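Local coordinates for N-acetylmuramoyl-L-alanine amidase (Mycolicibacterium smegmatis, PDB 7AGM), which cleaves, as a zinc-dependent amidase, the amide bond between N-acetylmuramic acid and the L-alanine of the stem peptide in peptidoglycan, at residues Ser4-Met9 with Thr68-Arg73; Val120-Pro125 with Leu162-Asp167; Gln28-Arg33 with Cys87-Ala92. One frame throughout, in Å; residues are numbered along the deposited sequence.

The three contacts lie in different parts of one alpha/beta domain built on a six-stranded mixed sheet. Contact 1 sits by the edge strand 73-76 and contact 2 takes in the edge strand at the other end, 162-165; their centres are 27 Å apart and their nearest atoms about 17 Å. Contact 3, strand 28-30 against the start of helix 88-98, touches contact 2 through Arg33, whose NH2 probably donates to Pro125 O at 2.9 Å. Contacts 2 and 3 both lie near the zinc bound by His17, Glu52 and His107: the side chains of Leu121 and Val88 each come within about 9 Å of the metal. Contact 1 is remote from that site.

Contact 1. Residues Ser4-Met9 with Thr68-Arg73; sequences SNIAGM and TALGVR
The backbone N-H of Gly8 points at the carbonyl of Gly71, with Gly8 N 2.8 Å from Gly71 O and the bond nearly straight at 166°. Two more bonds run the other way. Arg73 N gives its hydrogen to Met9 O, while the Arg73 side chain reaches back past the same residue to Gly8. Arg73 NH1 lies 2.8 Å from Gly8 O, in the carbonyl plane and on a lone pair, and the oxygen sits close to the guanidinium plane, at its edge. The Arg73 chain is extended from CG to NE, and CG lies anti to the carbonyl carbon (chi1 -66°), a course that carries CD alongside Gly8 O before the head group closes on it.

Apolar groups fill in beside these bonds. Ile6 CD1 meets Val72 CG2 at 3.9 Å, the two side chains crossing at a slant, and the other branch of the valine, Val72 CG1, comes within 3.4 Å of Met9 O. The methyl of Ala7 lies by the carbonyl oxygens of Leu70 and Gly71.

Both backbones are shaped by turns. Ile6 to Met9 form a type II beta turn with Gly8 at its third position, closed by Met9 N to Ile6 O at 3.0 Å. Gly71, at positive phi, ends helix 52-69 in a Schellman motif and presents its carbonyl to that turn.

The contact thus joins the lead-in to strand 10-15 with the link from helix 52-69 to strand 73-76. Arg73 continues the pairing through backbone bonds with Val11, and Leu216 of helix 198-219 packs on Ile6, Met9 and Val72.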
ATOM      1  N   SER A   4      22.827  -2.980   2.458  1.00 44.49           N
ATOM      2  CA  SER A   4      23.272  -4.268   2.961  1.00 46.16           C
ATOM      3  C   SER A   4      22.529  -4.627   4.245  1.00 32.98           C
ATOM      4  O   SER A   4      21.806  -3.818   4.828  1.00 26.95           O
ATOM      5  CB  SER A   4      24.781  -4.249   3.204  1.00 56.45           C
ATOM      6  OG  SER A   4      25.130  -3.231   4.128  1.00 58.16           O
ATOM      7  N   ASN A   5      22.716  -5.874   4.678  1.00 27.72           N
ATOM      8  CA  ASN A   5      22.111  -6.392   5.905  1.00 24.95           C
ATOM      9  C   ASN A   5      20.585  -6.352   5.875  1.00 22.26           C
ATOM     10  O   ASN A   5      19.941  -6.184   6.915  1.00 23.06           O
ATOM     11  CB  ASN A   5      22.673  -5.732   7.169  1.00 26.36           C
ATOM     12  CG  ASN A   5      23.362  -6.728   8.081  1.00 40.11           C
ATOM     13  OD1 ASN A   5      22.709  -7.480   8.801  1.00 49.42           O
ATOM     14  ND2 ASN A   5      24.687  -6.745   8.044  1.00 78.01           N
ATOM     15  N   ILE A   6      19.988  -6.522   4.695  1.00 19.29           N
ATOM     16  CA  ILE A   6      18.537  -6.614   4.592  1.00 17.63           C
ATOM     17  C   ILE A   6      18.037  -8.010   4.248  1.00 17.21           C
ATOM     18  O   ILE A   6      16.853  -8.292   4.486  1.00 17.40           O
ATOM     19  CB  ILE A   6      17.908  -5.567   3.648  1.00 18.31           C
ATOM     20  CG1 ILE A   6      18.290  -5.825   2.192  1.00 18.89           C
ATOM     21  CG2 ILE A   6      18.282  -4.168   4.081  1.00 18.38           C
ATOM     22  CD1 ILE A   6      17.380  -5.108   1.215  1.00 19.96           C
ATOM     23  N   ALA A   7      18.877  -8.882   3.691  1.00 17.65           N
ATOM     24  CA  ALA A   7      18.426 -10.236   3.399  1.00 17.00           C
ATOM     25  C   ALA A   7      17.954 -10.902   4.685  1.00 16.89           C
ATOM     26  O   ALA A   7      18.517 -10.685   5.761  1.00 17.17           O
ATOM     27  CB  ALA A   7      19.549 -11.047   2.756  1.00 17.51           C
ATOM     28  N   GLY A   8      16.873 -11.662   4.585  1.00 16.28           N
ATOM     29  CA  GLY A   8      16.279 -12.300   5.736  1.00 16.21           C
ATOM     30  C   GLY A   8      15.232 -11.472   6.454  1.00 15.34           C
ATOM     31  O   GLY A   8      14.430 -12.038   7.206  1.00 15.60           O
ATOM     32  N   MET A   9      15.220 -10.151   6.260  1.00 14.72           N
ATOM     33  CA  MET A   9      14.167  -9.343   6.851  1.00 14.64           C
ATOM     34  C   MET A   9      12.828  -9.671   6.197  1.00 13.89           C
ATOM     35  O   MET A   9      12.769 -10.257   5.113  1.00 14.33           O
ATOM     36  CB  MET A   9      14.519  -7.855   6.754  1.00 15.58           C
ATOM     37  CG  MET A   9      15.779  -7.507   7.564  1.00 17.68           C
ATOM     38  SD  MET A   9      16.253  -5.766   7.483  1.00 19.50           S
ATOM     39  CE  MET A   9      15.230  -5.038   8.757  1.00 20.07           C
ATOM     40  N   THR A  68      12.320 -10.715  -3.356  1.00 15.90           N
ATOM     41  CA  THR A  68      12.899 -12.053  -3.308  1.00 18.54           C
ATOM     42  C   THR A  68      14.314 -12.061  -3.876  1.00 19.24           C
ATOM     43  O   THR A  68      15.211 -12.705  -3.321  1.00 19.78           O
ATOM     44  CB  THR A  68      11.995 -13.030  -4.068  1.00 22.09           C
ATOM     45  OG1 THR A  68      10.712 -13.096  -3.428  1.00 22.42           O
ATOM     46  CG2 THR A  68      12.609 -14.422  -4.093  1.00 27.96           C
ATOM     47  N   ALA A  69      14.541 -11.320  -4.966  1.00 19.25           N
ATOM     48  CA  ALA A  69      15.875 -11.259  -5.558  1.00 20.16           C
ATOM     49  C   ALA A  69      16.885 -10.620  -4.612  1.00 20.53           C
ATOM     50  O   ALA A  69      18.087 -10.884  -4.724  1.00 21.57           O
ATOM     51  CB  ALA A  69      15.825 -10.493  -6.881  1.00 21.40           C
ATOM     52  N   LEU A  70      16.425  -9.775  -3.692  1.00 20.93           N
ATOM     53  CA  LEU A  70      17.274  -9.181  -2.665  1.00 20.16           C
ATOM     54  C   LEU A  70      17.396 -10.061  -1.423  1.00 20.10           C
ATOM     55  O   LEU A  70      18.015  -9.642  -0.436  1.00 21.40           O
ATOM     56  CB  LEU A  70      16.744  -7.793  -2.278  1.00 20.21           C
ATOM     57  CG  LEU A  70      16.702  -6.744  -3.395  1.00 21.00           C
ATOM     58  CD1 LEU A  70      15.922  -5.503  -2.963  1.00 21.91           C
ATOM     59  CD2 LEU A  70      18.112  -6.363  -3.832  1.00 22.26           C
ATOM     60  N   GLY A  71      16.831 -11.267  -1.446  1.00 18.60           N
ATOM     61  CA  GLY A  71      16.882 -12.137  -0.286  1.00 17.95           C
ATOM     62  C   GLY A  71      15.920 -11.767   0.822  1.00 16.00           C
ATOM     63  O   GLY A  71      16.042 -12.297   1.934  1.00 17.27           O
ATOM     64  N   VAL A  72      14.971 -10.874   0.556  1.00 15.31           N
ATOM     65  CA  VAL A  72      14.009 -10.423   1.557  1.00 14.71           C
ATOM     66  C   VAL A  72      12.836 -11.399   1.576  1.00 14.85           C
ATOM     67  O   VAL A  72      12.338 -11.805   0.516  1.00 16.22           O
ATOM     68  CB  VAL A  72      13.545  -8.985   1.256  1.00 15.89           C
ATOM     69  CG1 VAL A  72      12.387  -8.591   2.162  1.00 16.42           C
ATOM     70  CG2 VAL A  72      14.717  -7.998   1.427  1.00 16.89           C
ATOM     71  N   ARG A  73      12.419 -11.806   2.776  1.00 13.85           N
ATOM     72  CA  ARG A  73      11.271 -12.686   2.949  1.00 13.20           C
ATOM     73  C   ARG A  73       9.990 -11.900   2.733  1.00 13.72           C
ATOM     74  O   ARG A  73       9.878 -10.748   3.165  1.00 15.01           O
ATOM     75  CB  ARG A  73      11.238 -13.235   4.377  1.00 13.30           C
ATOM     76  CG  ARG A  73      12.378 -14.166   4.757  1.00 13.72           C
ATOM     77  CD  ARG A  73      12.215 -14.604   6.213  1.00 15.10           C
ATOM     78  NE  ARG A  73      12.906 -15.849   6.541  1.00 16.10           N
ATOM     79  CZ  ARG A  73      14.018 -15.931   7.264  1.00 19.43           C
ATOM     80  NH1 ARG A  73      14.597 -14.829   7.744  1.00 21.11           N
ATOM     81  NH2 ARG A  73      14.555 -17.123   7.509  1.00 21.55           N
TER

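Contact 2. Residues Val120-Pro125 with Leu162-Asp167; sequences VLYSSP and LNPRSD
Arg165 N donates to Tyr122 O at 2.9 Å, and Ser124 N donates in turn to Arg165 O at 2.9 Å. These alternating bonds pair strands 119-123 and 162-165 in parallel at one edge of the mixed sheet, the two linked by a crossover through helix 134-148; weak bonds from Asn163 N to Val120 O and from Tyr122 N to Asn163 O continue the ladder. The Arg165 side chain, bent at chi2 and chi3 (-77° and -73°), folds back over Leu121. Its guanidinium grips Asp167 side-on through NE and NH2, each oxygen using its syn lone pair, while Arg165 NH1 reaches Asn163 OD1 at 2.8 Å. Three bonds near its plane fix the rotation of the group, with Leu121 CD2 over one face, 3.7 Å from Arg165 NH1.

Leu121 and Asn163 lie side by side, and Leu171 and Leu180 add to the packing round the leucine. On the sheet face carrying Val120, Tyr122, Leu162 and Pro164, helix 134-148 covers part of the surface. Here the Tyr122 ring lies alongside the proline: Pro164 CA sits over the ring face in a CH-pi contact, 4.0 Å from its centroid, and Pro164 CB touches Ser124 CB at 3.6 Å.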
ATOM      1  N   VAL A 120       1.505   8.834   0.265  1.00 13.20           N
ATOM      2  CA  VAL A 120       1.867   7.786   1.214  1.00 13.16           C
ATOM      3  C   VAL A 120       1.136   8.073   2.514  1.00 13.13           C
ATOM      4  O   VAL A 120       1.347   9.123   3.135  1.00 14.00           O
ATOM      5  CB  VAL A 120       3.384   7.699   1.442  1.00 13.85           C
ATOM      6  CG1 VAL A 120       3.712   6.578   2.446  1.00 14.39           C
ATOM      7  CG2 VAL A 120       4.117   7.468   0.119  1.00 14.32           C
ATOM      8  N   LEU A 121       0.274   7.142   2.917  1.00 13.37           N
ATOM      9  CA  LEU A 121      -0.536   7.274   4.120  1.00 13.34           C
ATOM     10  C   LEU A 121       0.135   6.570   5.289  1.00 13.04           C
ATOM     11  O   LEU A 121       0.734   5.500   5.134  1.00 13.25           O
ATOM     12  CB  LEU A 121      -1.923   6.662   3.921  1.00 14.13           C
ATOM     13  CG  LEU A 121      -2.921   7.324   2.962  1.00 15.25           C
ATOM     14  CD1 LEU A 121      -2.457   7.328   1.498  1.00 16.49           C
ATOM     15  CD2 LEU A 121      -4.272   6.636   3.099  1.00 16.63           C
ATOM     16  N   TYR A 122       0.006   7.163   6.473  1.00 12.58           N
ATOM     17  CA  TYR A 122       0.500   6.531   7.685  1.00 13.36           C
ATOM     18  C   TYR A 122      -0.423   6.890   8.841  1.00 13.38           C
ATOM     19  O   TYR A 122      -1.067   7.943   8.839  1.00 13.78           O
ATOM     20  CB  TYR A 122       1.955   6.917   7.977  1.00 15.13           C
ATOM     21  CG  TYR A 122       2.191   8.399   8.166  1.00 16.44           C
ATOM     22  CD1 TYR A 122       2.350   9.248   7.075  1.00 18.21           C
ATOM     23  CD2 TYR A 122       2.270   8.955   9.449  1.00 17.55           C
ATOM     24  CE1 TYR A 122       2.572  10.611   7.258  1.00 20.44           C
ATOM     25  CE2 TYR A 122       2.496  10.299   9.638  1.00 20.16           C
ATOM     26  CZ  TYR A 122       2.645  11.128   8.547  1.00 21.54           C
ATOM     27  OH  TYR A 122       2.865  12.468   8.782  1.00 23.61           O
ATOM     28  N   SER A 123      -0.481   6.002   9.829  1.00 13.65           N
ATOM     29  CA  SER A 123      -1.385   6.186  10.956  1.00 14.15           C
ATOM     30  C   SER A 123      -1.005   7.410  11.774  1.00 14.90           C
ATOM     31  O   SER A 123       0.133   7.544  12.234  1.00 15.60           O
ATOM     32  CB  SER A 123      -1.361   4.953  11.857  1.00 14.62           C
ATOM     33  OG  SER A 123      -2.285   5.125  12.923  1.00 15.00           O
ATOM     34  N   SER A 124      -1.974   8.287  11.970  1.00 15.05           N
ATOM     35  CA  SER A 124      -1.787   9.474  12.791  1.00 16.41           C
ATOM     36  C   SER A 124      -3.147   9.939  13.291  1.00 16.63           C
ATOM     37  O   SER A 124      -4.098  10.005  12.507  1.00 17.34           O
ATOM     38  CB  SER A 124      -1.107  10.576  11.982  1.00 18.72           C
ATOM     39  OG  SER A 124      -0.892  11.727  12.783  1.00 20.97           O
ATOM     40  N   PRO A 125      -3.295  10.261  14.589  1.00 16.78           N
ATOM     41  CA  PRO A 125      -2.290  10.160  15.653  1.00 17.06           C
ATOM     42  C   PRO A 125      -1.881   8.717  15.918  1.00 15.95           C
ATOM     43  O   PRO A 125      -2.683   7.797  15.744  1.00 15.30           O
ATOM     44  CB  PRO A 125      -3.026  10.714  16.887  1.00 18.40           C
ATOM     45  CG  PRO A 125      -4.144  11.515  16.350  1.00 19.37           C
ATOM     46  CD  PRO A 125      -4.554  10.846  15.081  1.00 17.44           C
ATOM     47  N   LEU A 162       2.888  13.077   1.400  1.00 14.67           N
ATOM     48  CA  LEU A 162       2.655  12.475   2.708  1.00 15.74           C
ATOM     49  C   LEU A 162       1.237  12.793   3.164  1.00 16.26           C
ATOM     50  O   LEU A 162       0.733  13.897   2.929  1.00 18.31           O
ATOM     51  CB  LEU A 162       3.651  13.013   3.743  1.00 17.56           C
ATOM     52  CG  LEU A 162       5.086  12.508   3.596  1.00 19.32           C
ATOM     53  CD1 LEU A 162       6.001  13.255   4.563  1.00 20.48           C
ATOM     54  CD2 LEU A 162       5.154  10.996   3.831  1.00 19.82           C
ATOM     55  N   ASN A 163       0.599  11.839   3.834  1.00 15.15           N
ATOM     56  CA  ASN A 163      -0.824  11.943   4.163  1.00 16.16           C
ATOM     57  C   ASN A 163      -1.081  11.228   5.487  1.00 16.59           C
ATOM     58  O   ASN A 163      -1.453  10.047   5.520  1.00 16.45           O
ATOM     59  CB  ASN A 163      -1.661  11.353   3.026  1.00 16.32           C
ATOM     60  CG  ASN A 163      -3.153  11.612   3.162  1.00 17.75           C
ATOM     61  OD1 ASN A 163      -3.962  10.787   2.730  1.00 18.40           O
ATOM     62  ND2 ASN A 163      -3.526  12.758   3.731  1.00 18.64           N
ATOM     63  N   PRO A 164      -0.871  11.913   6.613  1.00 16.74           N
ATOM     64  CA  PRO A 164      -1.266  11.330   7.904  1.00 16.75           C
ATOM     65  C   PRO A 164      -2.768  11.105   7.945  1.00 16.32           C
ATOM     66  O   PRO A 164      -3.555  11.976   7.562  1.00 17.93           O
ATOM     67  CB  PRO A 164      -0.821  12.388   8.928  1.00 17.65           C
ATOM     68  CG  PRO A 164      -0.724  13.672   8.138  1.00 19.21           C
ATOM     69  CD  PRO A 164      -0.305  13.265   6.757  1.00 18.76           C
ATOM     70  N   ARG A 165      -3.171   9.918   8.404  1.00 15.60           N
ATOM     71  CA  ARG A 165      -4.570   9.517   8.351  1.00 15.45           C
ATOM     72  C   ARG A 165      -4.939   8.701   9.576  1.00 15.05           C
ATOM     73  O   ARG A 165      -4.133   7.916  10.079  1.00 15.00           O
ATOM     74  CB  ARG A 165      -4.838   8.666   7.105  1.00 15.41           C
ATOM     75  CG  ARG A 165      -4.675   9.417   5.793  1.00 16.84           C
ATOM     76  CD  ARG A 165      -5.882  10.302   5.526  1.00 18.31           C
ATOM     77  NE  ARG A 165      -7.029   9.499   5.133  1.00 18.92           N
ATOM     78  CZ  ARG A 165      -7.305   9.164   3.875  1.00 18.78           C
ATOM     79  NH1 ARG A 165      -6.507   9.569   2.891  1.00 18.59           N
ATOM     80  NH2 ARG A 165      -8.371   8.422   3.602  1.00 19.65           N
ATOM     81  N   SER A 166      -6.180   8.879  10.040  1.00 16.47           N
ATOM     82  CA  SER A 166      -6.700   8.140  11.184  1.00 17.56           C
ATOM     83  C   SER A 166      -7.788   7.140  10.813  1.00 17.45           C
ATOM     84  O   SER A 166      -8.238   6.385  11.685  1.00 17.81           O
ATOM     85  CB  SER A 166      -7.232   9.100  12.262  1.00 18.71           C
ATOM     86  OG  SER A 166      -8.386   9.797  11.822  1.00 20.08           O
ATOM     87  N   ASP A 167      -8.216   7.099   9.551  1.00 18.00           N
ATOM     88  CA  ASP A 167      -9.403   6.353   9.160  1.00 17.49           C
ATOM     89  C   ASP A 167      -9.110   5.037   8.447  1.00 16.88           C
ATOM     90  O   ASP A 167     -10.055   4.390   7.990  1.00 18.97           O
ATOM     91  CB  ASP A 167     -10.311   7.218   8.275  1.00 18.43           C
ATOM     92  CG  ASP A 167      -9.620   7.686   7.001  1.00 22.49           C
ATOM     93  OD1 ASP A 167      -8.454   8.119   7.065  1.00 22.64           O
ATOM     94  OD2 ASP A 167     -10.248   7.634   5.920  1.00 27.59           O
TER

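Contact 3. Residues Gln28-Arg33 with Cys87-Ala92; sequences QVPTGR and CVDERA
Val29 lays its branched end across the carboxylate of Asp89, with Val29 CB 3.5 Å from both Asp89 CG and Asp89 OD1. Both carboxylate oxygens bear on Val29 CB; OD1 also touches Val29 CG1, and Asp89 OD2 reaches Pro30 CD at 3.5 Å. A chi1 of 63° sets the Asp89 carboxylate between its own backbone N and carbonyl carbon, where OD1 also accepts a weak bond from Glu90 N.

The valine methyls carry the contact back to the helix start. Val29 CG2 meets Val88 CG2 at 3.7 Å, the side chains crossing at about a right angle, and Val29 CG1 approaches Cys87 CB at 4.2 Å. In fold terms, strand 28-30, which pairs with 36-38 in a small antiparallel sheet, packs against the start of helix 88-98. Cys87 occupies the N-cap position and ties the helix start to the segment beyond that sheet through its disulfide with Cys39.

Glu90 turns back to the start of the helix: Glu90 OE1 accepts from Cys87 N at 2.9 Å, met on the anti side and 28° out of the carboxylate plane. Further along, Arg91 forms a salt bridge with Asp14 and donates to the backbone oxygen of the zinc ligand His17.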
ATOM      1  N   GLN A  28     -19.478  -5.381   9.306  1.00 28.87           N
ATOM      2  CA  GLN A  28     -18.708  -4.372  10.025  1.00 26.39           C
ATOM      3  C   GLN A  28     -17.548  -5.001  10.786  1.00 36.01           C
ATOM      4  O   GLN A  28     -17.703  -6.035  11.444  1.00 27.68           O
ATOM      5  CB  GLN A  28     -19.616  -3.626  11.001  1.00 29.34           C
ATOM      6  CG  GLN A  28     -20.680  -2.785  10.315  1.00 29.98           C
ATOM      7  CD  GLN A  28     -20.089  -1.722   9.406  1.00 27.31           C
ATOM      8  OE1 GLN A  28     -19.514  -0.738   9.872  1.00 35.05           O
ATOM      9  NE2 GLN A  28     -20.231  -1.914   8.101  1.00 31.50           N
ATOM     10  N   VAL A  29     -16.380  -4.368  10.688  1.00 24.70           N
ATOM     11  CA  VAL A  29     -15.167  -4.836  11.359  1.00 21.78           C
ATOM     12  C   VAL A  29     -14.541  -3.658  12.096  1.00 21.15           C
ATOM     13  O   VAL A  29     -14.751  -2.504  11.698  1.00 20.12           O
ATOM     14  CB  VAL A  29     -14.185  -5.486  10.365  1.00 22.41           C
ATOM     15  CG1 VAL A  29     -14.860  -6.607   9.574  1.00 26.16           C
ATOM     16  CG2 VAL A  29     -13.586  -4.444   9.432  1.00 20.50           C
ATOM     17  N   PRO A  30     -13.779  -3.887  13.162  1.00 22.78           N
ATOM     18  CA  PRO A  30     -13.237  -2.764  13.934  1.00 22.07           C
ATOM     19  C   PRO A  30     -12.207  -1.968  13.151  1.00 21.05           C
ATOM     20  O   PRO A  30     -11.459  -2.502  12.327  1.00 20.93           O
ATOM     21  CB  PRO A  30     -12.590  -3.446  15.146  1.00 25.47           C
ATOM     22  CG  PRO A  30     -12.313  -4.832  14.700  1.00 35.97           C
ATOM     23  CD  PRO A  30     -13.420  -5.187  13.755  1.00 25.78           C
ATOM     24  N   THR A  31     -12.172  -0.664  13.435  1.00 20.99           N
ATOM     25  CA  THR A  31     -11.237   0.256  12.802  1.00 21.66           C
ATOM     26  C   THR A  31      -9.963   0.457  13.601  1.00 20.06           C
ATOM     27  O   THR A  31      -8.978   0.968  13.052  1.00 19.02           O
ATOM     28  CB  THR A  31     -11.883   1.636  12.667  1.00 22.98           C
ATOM     29  OG1 THR A  31     -12.143   2.168  13.981  1.00 24.20           O
ATOM     30  CG2 THR A  31     -13.168   1.546  11.887  1.00 23.45           C
ATOM     31  N   GLY A  32      -9.965   0.102  14.888  1.00 19.61           N
ATOM     32  CA  GLY A  32      -8.843   0.370  15.762  1.00 19.39           C
ATOM     33  C   GLY A  32      -8.959   1.650  16.556  1.00 19.93           C
ATOM     34  O   GLY A  32      -8.123   1.893  17.439  1.00 21.05           O
ATOM     35  N   ARG A  33      -9.968   2.473  16.284  1.00 19.53           N
ATOM     36  CA  ARG A  33     -10.200   3.693  17.046  1.00 20.18           C
ATOM     37  C   ARG A  33     -11.610   3.747  17.622  1.00 22.11           C
ATOM     38  O   ARG A  33     -12.148   4.828  17.870  1.00 22.22           O
ATOM     39  CB  ARG A  33      -9.874   4.939  16.224  1.00 18.50           C
ATOM     40  CG  ARG A  33      -8.432   4.969  15.755  1.00 17.74           C
ATOM     41  CD  ARG A  33      -8.115   6.257  15.028  1.00 17.12           C
ATOM     42  NE  ARG A  33      -6.856   6.163  14.305  1.00 16.16           N
ATOM     43  CZ  ARG A  33      -5.683   6.602  14.745  1.00 16.19           C
ATOM     44  NH1 ARG A  33      -5.584   7.200  15.931  1.00 16.00           N
ATOM     45  NH2 ARG A  33      -4.600   6.451  13.990  1.00 15.92           N
ATOM     46  N   CYS A  87     -10.915  -9.336   5.013  1.00 21.57           N
ATOM     47  CA  CYS A  87     -11.380  -8.033   5.481  1.00 21.15           C
ATOM     48  C   CYS A  87     -10.204  -7.155   5.915  1.00 19.16           C
ATOM     49  O   CYS A  87      -9.092  -7.629   6.169  1.00 18.70           O
ATOM     50  CB  CYS A  87     -12.319  -8.196   6.677  1.00 22.87           C
ATOM     51  SG  CYS A  87     -13.779  -9.195   6.351  1.00 26.44           S
ATOM     52  N   VAL A  88     -10.478  -5.852   6.038  1.00 16.90           N
ATOM     53  CA  VAL A  88      -9.416  -4.894   6.343  1.00 17.09           C
ATOM     54  C   VAL A  88      -8.810  -5.138   7.718  1.00 17.11           C
ATOM     55  O   VAL A  88      -7.606  -4.942   7.908  1.00 17.71           O
ATOM     56  CB  VAL A  88      -9.887  -3.436   6.151  1.00 17.70           C
ATOM     57  CG1 VAL A  88     -10.133  -3.136   4.667  1.00 17.73           C
ATOM     58  CG2 VAL A  88     -11.122  -3.157   6.976  1.00 19.36           C
ATOM     59  N   ASP A  89      -9.615  -5.573   8.693  1.00 17.98           N
ATOM     60  CA  ASP A  89      -9.045  -5.911   9.995  1.00 18.75           C
ATOM     61  C   ASP A  89      -8.223  -7.193   9.920  1.00 18.36           C
ATOM     62  O   ASP A  89      -7.161  -7.295  10.551  1.00 18.67           O
ATOM     63  CB  ASP A  89     -10.129  -5.984  11.077  1.00 19.95           C
ATOM     64  CG  ASP A  89     -11.156  -7.080  10.830  1.00 22.22           C
ATOM     65  OD1 ASP A  89     -11.421  -7.428   9.658  1.00 21.35           O
ATOM     66  OD2 ASP A  89     -11.735  -7.570  11.824  1.00 25.94           O
ATOM     67  N   GLU A  90      -8.687  -8.166   9.125  1.00 18.27           N
ATOM     68  CA  GLU A  90      -7.954  -9.416   8.942  1.00 18.97           C
ATOM     69  C   GLU A  90      -6.602  -9.187   8.271  1.00 17.32           C
ATOM     70  O   GLU A  90      -5.621  -9.857   8.603  1.00 16.90           O
ATOM     71  CB  GLU A  90      -8.804 -10.408   8.139  1.00 22.30           C
ATOM     72  CG  GLU A  90     -10.068 -10.863   8.868  1.00 26.54           C
ATOM     73  CD  GLU A  90     -10.985 -11.764   8.030  1.00 49.28           C
ATOM     74  OE1 GLU A  90     -11.003 -11.650   6.785  1.00 27.55           O
ATOM     75  OE2 GLU A  90     -11.703 -12.592   8.632  1.00 64.50           O
ATOM     76  N   ARG A  91      -6.526  -8.255   7.316  1.00 16.77           N
ATOM     77  CA  ARG A  91      -5.238  -7.966   6.689  1.00 16.73           C
ATOM     78  C   ARG A  91      -4.238  -7.403   7.697  1.00 16.44           C
ATOM     79  O   ARG A  91      -3.042  -7.729   7.648  1.00 16.57           O
ATOM     80  CB  ARG A  91      -5.429  -7.031   5.492  1.00 17.18           C
ATOM     81  CG  ARG A  91      -6.266  -7.651   4.371  1.00 17.78           C
ATOM     82  CD  ARG A  91      -6.583  -6.649   3.290  1.00 19.11           C
ATOM     83  NE  ARG A  91      -7.478  -7.238   2.292  1.00 20.05           N
ATOM     84  CZ  ARG A  91      -7.269  -7.259   0.974  1.00 19.51           C
ATOM     85  NH1 ARG A  91      -6.184  -6.701   0.446  1.00 18.23           N
ATOM     86  NH2 ARG A  91      -8.165  -7.831   0.175  1.00 20.56           N
ATOM     87  N   ALA A  92      -4.701  -6.568   8.632  1.00 16.47           N
ATOM     88  CA  ALA A  92      -3.810  -6.120   9.701  1.00 16.53           C
ATOM     89  C   ALA A  92      -3.416  -7.272  10.620  1.00 15.54           C
ATOM     90  O   ALA A  92      -2.246  -7.389  11.008  1.00 15.42           O
ATOM     91  CB  ALA A  92      -4.432  -4.968  10.499  1.00 17.06           C
TER